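Putative mRNA interferase YoeB (PDB 6N90) probably acts as the toxin of a type II toxin-antitoxin pair, an endonuclease of the YoeB family that is expected to cleave mRNA. Local coordinates at residues A[29-34]-A[64-69]; A[11-16]-A[22-27]. All coordinates share one frame; numbering follows the deposited sequence.

Interaction 1: residues A[29-34]-A[64-69]; sequences DLIRNA and HRFVYR
Helix segment 29-34 lies over strand segment 64-69, with Leu30 facing Phe66 and Ala34 facing Tyr68. The two run in roughly the same direction, at 31° to each other, and their axes come within 10.4 Å. The nearest backbone pair is Leu30 and Phe66, whose CA atoms are 7.8 Å apart.

Phe66 carries most of the contact. Its CG is anti to the backbone N (chi1 173°), and the ring reaches up to the helix. CB of Leu30 sits over one face of the ring, 4.2 Å from the centroid, as a CH-pi contact. Beyond it, CD1 of Leu30 runs back alongside the ring's stem and meets CB of Phe66 at 3.7 Å. Ile31 comes to the far end of the ring, and the two side chains cross at about a right angle. CG1 of Ile31 is 3.7 Å from CZ of Phe66.

This is helix-on-sheet packing in the YoeB-like toxin fold, where helix 21-36 covers one face of a mixed sheet. Alternate residues of the strand, Phe66 and Tyr68, point to the helix.

One turn further along, the small methyl CB of Ala34 rests over a face of the Tyr68 ring, near its rim, 4.1 Å from CE2. Tyr68 OH hydrogen-bonds to Pro38 O and to Arg58 NE, which tie down the outer end of the ring. Val81 packs against Phe66, and Leu3 and Trp5 of strand 2-5 against Ile31.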
# COMPACT_ATOMS: atom_id res chain seq x y z
N ASP A 29 -7.95 3.11 -8.80
CA ASP A 29 -9.36 2.84 -9.11
C ASP A 29 -9.62 1.33 -9.04
O ASP A 29 -10.66 0.88 -8.57
CB ASP A 29 -9.71 3.40 -10.51
CG ASP A 29 -11.14 3.94 -10.61
OD1 ASP A 29 -11.89 3.86 -9.61
OD2 ASP A 29 -11.54 4.42 -11.70
N LEU A 30 -8.65 0.55 -9.52
CA LEU A 30 -8.81 -0.89 -9.49
C LEU A 30 -8.83 -1.37 -8.04
O LEU A 30 -9.63 -2.23 -7.65
CB LEU A 30 -7.67 -1.55 -10.30
CG LEU A 30 -7.77 -1.41 -11.83
CD1 LEU A 30 -6.51 -1.95 -12.52
CD2 LEU A 30 -9.01 -2.08 -12.39
N ILE A 31 -7.96 -0.78 -7.22
CA ILE A 31 -7.91 -1.10 -5.79
C ILE A 31 -9.24 -0.79 -5.10
O ILE A 31 -9.85 -1.67 -4.43
CB ILE A 31 -6.75 -0.33 -5.11
CG1 ILE A 31 -5.41 -0.86 -5.59
CG2 ILE A 31 -6.85 -0.41 -3.56
CD1 ILE A 31 -4.21 -0.12 -5.09
N ARG A 32 -9.70 0.45 -5.26
CA ARG A 32 -10.97 0.91 -4.71
C ARG A 32 -12.09 -0.07 -5.10
O ARG A 32 -12.88 -0.50 -4.26
CB ARG A 32 -11.29 2.33 -5.21
CG ARG A 32 -12.37 3.09 -4.42
CD ARG A 32 -12.45 4.56 -4.95
NE ARG A 32 -11.11 5.15 -5.04
CZ ARG A 32 -10.57 5.68 -6.14
NH1 ARG A 32 -11.25 5.72 -7.28
NH2 ARG A 32 -9.34 6.20 -6.11
N ASN A 33 -12.11 -0.47 -6.37
CA ASN A 33 -13.19 -1.31 -6.88
C ASN A 33 -13.09 -2.74 -6.35
O ASN A 33 -14.11 -3.33 -5.94
CB ASN A 33 -13.18 -1.32 -8.42
CG ASN A 33 -14.00 -0.17 -9.03
OD1 ASN A 33 -15.15 -0.37 -9.43
ND2 ASN A 33 -13.41 1.02 -9.10
N ALA A 34 -11.88 -3.29 -6.32
CA ALA A 34 -11.68 -4.67 -5.87
C ALA A 34 -11.93 -4.82 -4.37
O ALA A 34 -12.30 -5.90 -3.90
CB ALA A 34 -10.27 -5.14 -6.23
N HIS A 64 -0.66 -4.19 -19.40
CA HIS A 64 -0.33 -4.19 -17.97
C HIS A 64 -1.49 -4.66 -17.14
O HIS A 64 -2.59 -4.12 -17.25
CB HIS A 64 0.10 -2.80 -17.50
CG HIS A 64 1.34 -2.31 -18.18
ND1 HIS A 64 2.59 -2.82 -17.90
CD2 HIS A 64 1.53 -1.37 -19.14
CE1 HIS A 64 3.49 -2.22 -18.66
NE2 HIS A 64 2.87 -1.33 -19.42
N ARG A 65 -1.22 -5.64 -16.28
CA ARG A 65 -2.29 -6.26 -15.50
C ARG A 65 -2.09 -6.07 -14.00
O ARG A 65 -0.96 -5.95 -13.48
CB ARG A 65 -2.39 -7.76 -15.83
CG ARG A 65 -2.58 -8.05 -17.32
CD ARG A 65 -3.70 -7.21 -17.94
NE ARG A 65 -3.74 -7.34 -19.40
CZ ARG A 65 -4.60 -8.12 -20.04
NH1 ARG A 65 -5.50 -8.80 -19.35
NH2 ARG A 65 -4.58 -8.19 -21.37
N PHE A 66 -3.23 -6.02 -13.31
CA PHE A 66 -3.30 -5.84 -11.86
C PHE A 66 -3.72 -7.20 -11.33
O PHE A 66 -4.85 -7.62 -11.54
CB PHE A 66 -4.31 -4.71 -11.53
CG PHE A 66 -4.62 -4.53 -10.04
CD1 PHE A 66 -3.79 -3.78 -9.23
CD2 PHE A 66 -5.78 -5.06 -9.49
CE1 PHE A 66 -4.08 -3.58 -7.89
CE2 PHE A 66 -6.08 -4.89 -8.13
CZ PHE A 66 -5.22 -4.14 -7.34
N VAL A 67 -2.78 -7.88 -10.66
CA VAL A 67 -3.06 -9.21 -10.11
C VAL A 67 -3.15 -9.10 -8.59
O VAL A 67 -2.31 -8.47 -7.93
CB VAL A 67 -1.98 -10.23 -10.55
CG1 VAL A 67 -2.31 -11.64 -10.00
CG2 VAL A 67 -1.86 -10.26 -12.07
N TYR A 68 -4.18 -9.73 -8.03
CA TYR A 68 -4.48 -9.55 -6.61
C TYR A 68 -5.20 -10.75 -6.06
O TYR A 68 -5.64 -11.64 -6.80
CB TYR A 68 -5.35 -8.29 -6.41
CG TYR A 68 -6.70 -8.45 -7.10
CD1 TYR A 68 -6.84 -8.25 -8.47
CD2 TYR A 68 -7.83 -8.81 -6.37
CE1 TYR A 68 -8.07 -8.41 -9.10
CE2 TYR A 68 -9.05 -8.95 -6.98
CZ TYR A 68 -9.17 -8.77 -8.34
OH TYR A 68 -10.40 -8.94 -8.95
N ARG A 69 -5.34 -10.76 -4.74
CA ARG A 69 -6.18 -11.74 -4.07
C ARG A 69 -6.79 -11.09 -2.85
O ARG A 69 -6.10 -10.45 -2.08
CB ARG A 69 -5.36 -12.97 -3.68
CG ARG A 69 -6.11 -14.04 -2.92
CD ARG A 69 -5.22 -15.25 -2.63
NE ARG A 69 -4.03 -14.90 -1.85
CZ ARG A 69 -3.07 -15.77 -1.52
NH1 ARG A 69 -3.17 -17.03 -1.91
NH2 ARG A 69 -2.02 -15.39 -0.80

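Interaction 2: residues A[11-16]-A[22-27]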
# COMPACT_ATOMS: atom_id res chain seq x y z
N ASP A 11 7.40 -1.72 -5.77
CA ASP A 11 8.42 -1.15 -6.65
C ASP A 11 7.82 -0.73 -7.99
O ASP A 11 8.10 0.36 -8.49
CB ASP A 11 9.56 -2.15 -6.86
CG ASP A 11 10.59 -2.10 -5.75
OD1 ASP A 11 10.68 -1.04 -5.08
OD2 ASP A 11 11.30 -3.11 -5.55
N ASP A 12 6.98 -1.58 -8.56
CA ASP A 12 6.35 -1.19 -9.81
C ASP A 12 5.33 -0.08 -9.68
O ASP A 12 5.17 0.72 -10.60
CB ASP A 12 5.73 -2.40 -10.47
CG ASP A 12 6.77 -3.28 -11.14
OD1 ASP A 12 7.87 -2.77 -11.48
OD2 ASP A 12 6.48 -4.47 -11.31
N TYR A 13 4.65 -0.02 -8.53
CA TYR A 13 3.74 1.11 -8.28
C TYR A 13 4.54 2.40 -8.19
O TYR A 13 4.13 3.41 -8.74
CB TYR A 13 2.97 0.88 -6.99
CG TYR A 13 1.87 1.88 -6.64
CD1 TYR A 13 0.67 1.93 -7.35
CD2 TYR A 13 2.01 2.70 -5.53
CE1 TYR A 13 -0.35 2.82 -6.97
CE2 TYR A 13 1.02 3.59 -5.15
CZ TYR A 13 -0.15 3.66 -5.88
OH TYR A 13 -1.14 4.54 -5.48
N GLU A 14 5.72 2.32 -7.58
CA GLU A 14 6.60 3.48 -7.48
C GLU A 14 7.03 3.87 -8.89
O GLU A 14 7.05 5.05 -9.24
CB GLU A 14 7.82 3.15 -6.62
CG GLU A 14 7.60 3.34 -5.13
CD GLU A 14 8.62 4.27 -4.50
OE1 GLU A 14 9.16 5.13 -5.22
OE2 GLU A 14 8.88 4.13 -3.29
N PHE A 15 7.37 2.87 -9.71
CA PHE A 15 7.77 3.11 -11.09
C PHE A 15 6.71 3.92 -11.81
O PHE A 15 7.02 4.88 -12.53
CB PHE A 15 8.02 1.78 -11.82
CG PHE A 15 8.22 1.94 -13.29
CD1 PHE A 15 9.47 2.23 -13.80
CD2 PHE A 15 7.15 1.80 -14.18
CE1 PHE A 15 9.67 2.37 -15.20
CE2 PHE A 15 7.34 1.94 -15.57
CZ PHE A 15 8.61 2.23 -16.07
N TRP A 16 5.44 3.57 -11.59
CA TRP A 16 4.38 4.31 -12.25
C TRP A 16 4.33 5.75 -11.73
O TRP A 16 4.12 6.69 -12.51
CB TRP A 16 3.03 3.61 -12.08
CG TRP A 16 2.91 2.31 -12.89
CD1 TRP A 16 2.57 1.09 -12.41
CD2 TRP A 16 3.12 2.15 -14.30
NE1 TRP A 16 2.55 0.17 -13.44
CE2 TRP A 16 2.89 0.79 -14.61
CE3 TRP A 16 3.48 3.02 -15.33
CZ2 TRP A 16 3.01 0.29 -15.90
CZ3 TRP A 16 3.60 2.52 -16.62
CH2 TRP A 16 3.35 1.16 -16.89
N ARG A 22 -1.07 8.67 -14.73
CA ARG A 22 -2.36 8.16 -15.18
C ARG A 22 -2.51 6.70 -14.80
O ARG A 22 -3.59 6.24 -14.47
CB ARG A 22 -2.51 8.29 -16.69
CG ARG A 22 -2.46 9.71 -17.22
CD ARG A 22 -2.62 9.72 -18.74
N MET A 23 -1.41 5.96 -14.89
CA MET A 23 -1.41 4.53 -14.54
C MET A 23 -1.59 4.36 -13.03
O MET A 23 -2.25 3.42 -12.58
CB MET A 23 -0.12 3.87 -15.00
CG MET A 23 0.03 3.86 -16.52
SD MET A 23 -1.06 2.65 -17.26
CE MET A 23 -0.22 1.13 -16.82
N VAL A 24 -0.99 5.25 -12.25
CA VAL A 24 -1.18 5.23 -10.79
C VAL A 24 -2.67 5.39 -10.49
O VAL A 24 -3.24 4.68 -9.66
CB VAL A 24 -0.36 6.35 -10.08
CG1 VAL A 24 -0.62 6.33 -8.53
CG2 VAL A 24 1.10 6.17 -10.37
N GLU A 25 -3.31 6.33 -11.18
CA GLU A 25 -4.73 6.58 -10.98
C GLU A 25 -5.60 5.38 -11.35
O GLU A 25 -6.57 5.08 -10.66
CB GLU A 25 -5.18 7.80 -11.78
CG GLU A 25 -4.51 9.09 -11.35
N LYS A 26 -5.26 4.72 -12.45
CA LYS A 26 -5.98 3.52 -12.86
C LYS A 26 -5.85 2.42 -11.81
O LYS A 26 -6.81 1.73 -11.48
CB LYS A 26 -5.48 3.03 -14.20
CG LYS A 26 -6.20 1.81 -14.73
CD LYS A 26 -7.69 2.08 -14.94
CE LYS A 26 -8.30 1.11 -15.95
NZ LYS A 26 -8.25 -0.31 -15.52
N ILE A 27 -4.64 2.25 -11.30
CA ILE A 27 -4.41 1.23 -10.28
C ILE A 27 -5.19 1.58 -8.98
O ILE A 27 -5.81 0.74 -8.37
CB ILE A 27 -2.89 1.08 -10.01
CG1 ILE A 27 -2.17 0.43 -11.21
CG2 ILE A 27 -2.61 0.32 -8.73
CD1 ILE A 27 -0.59 0.66 -11.18
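Trp16 and Tyr13 of helix segment 11-16 pack against Met23, Val24 and Ile27 of helix segment 22-27. The helices run at 132° to each other, and their axes approach to 9.2 Å. The closest backbone pair is Trp16 and Val24.

The indole of Trp16 is a broad flat surface, and Met23 folds over one of its faces. Bends at chi2 and chi3 (both -74°) curl the Met23 chain so that its methyl turns back onto the ring. CE of Met23 lies 3.7 Å from the centroid of the six-membered ring, and SD stands higher above the same face in a Met-aromatic contact. CB and CG of Met23 also press on the indole.

Val24 lies between the outer end of Tyr13 and the stem of Trp16. Its two methyls part: CG2 lies against CB of Trp16 at 3.6 Å, and CG1 approaches OH of Tyr13 at 3.6 Å. Ile27 bridges the two rings with its two methyls. Its CD1 is 3.4 Å from CD1 of Trp16, and its CG2 is 3.8 Å from CE1 of Tyr13.

Tyr13 OH hydrogen-bonds to Asn28 OD1 of its own chain and to Gln17 NE2 of the second subunit, so this side of the contact reaches the dimer interface. The two helices form a helical hairpin, helix 7-19 followed by helix 21-36. Strand 76-84 lies beside it: Cys84 touches Tyr13 and Ile27, and its O accepts a hydrogen bond from Trp16 NE1.

In the fold
Both interactions use helix 21-36. Its 22-27 part packs on helix 7-19, and its 29-34 part packs on strand 64-73. The centres of the two contacts are about 11 Å apart, but their side chains meet. His64 joins them: its ring meets Trp16 edge-to-face, with NE2 of His64 3.6 Å from CH2 of Trp16, and its CD2 is 3.8 Å from CE of Met23. Phe66 and Ile27 make a looser link. Interaction 1 lies near the centre of the chain, and interaction 2 lies further out. Both touch the second subunit, where Arg32 of one chain pairs with Glu14 of the other.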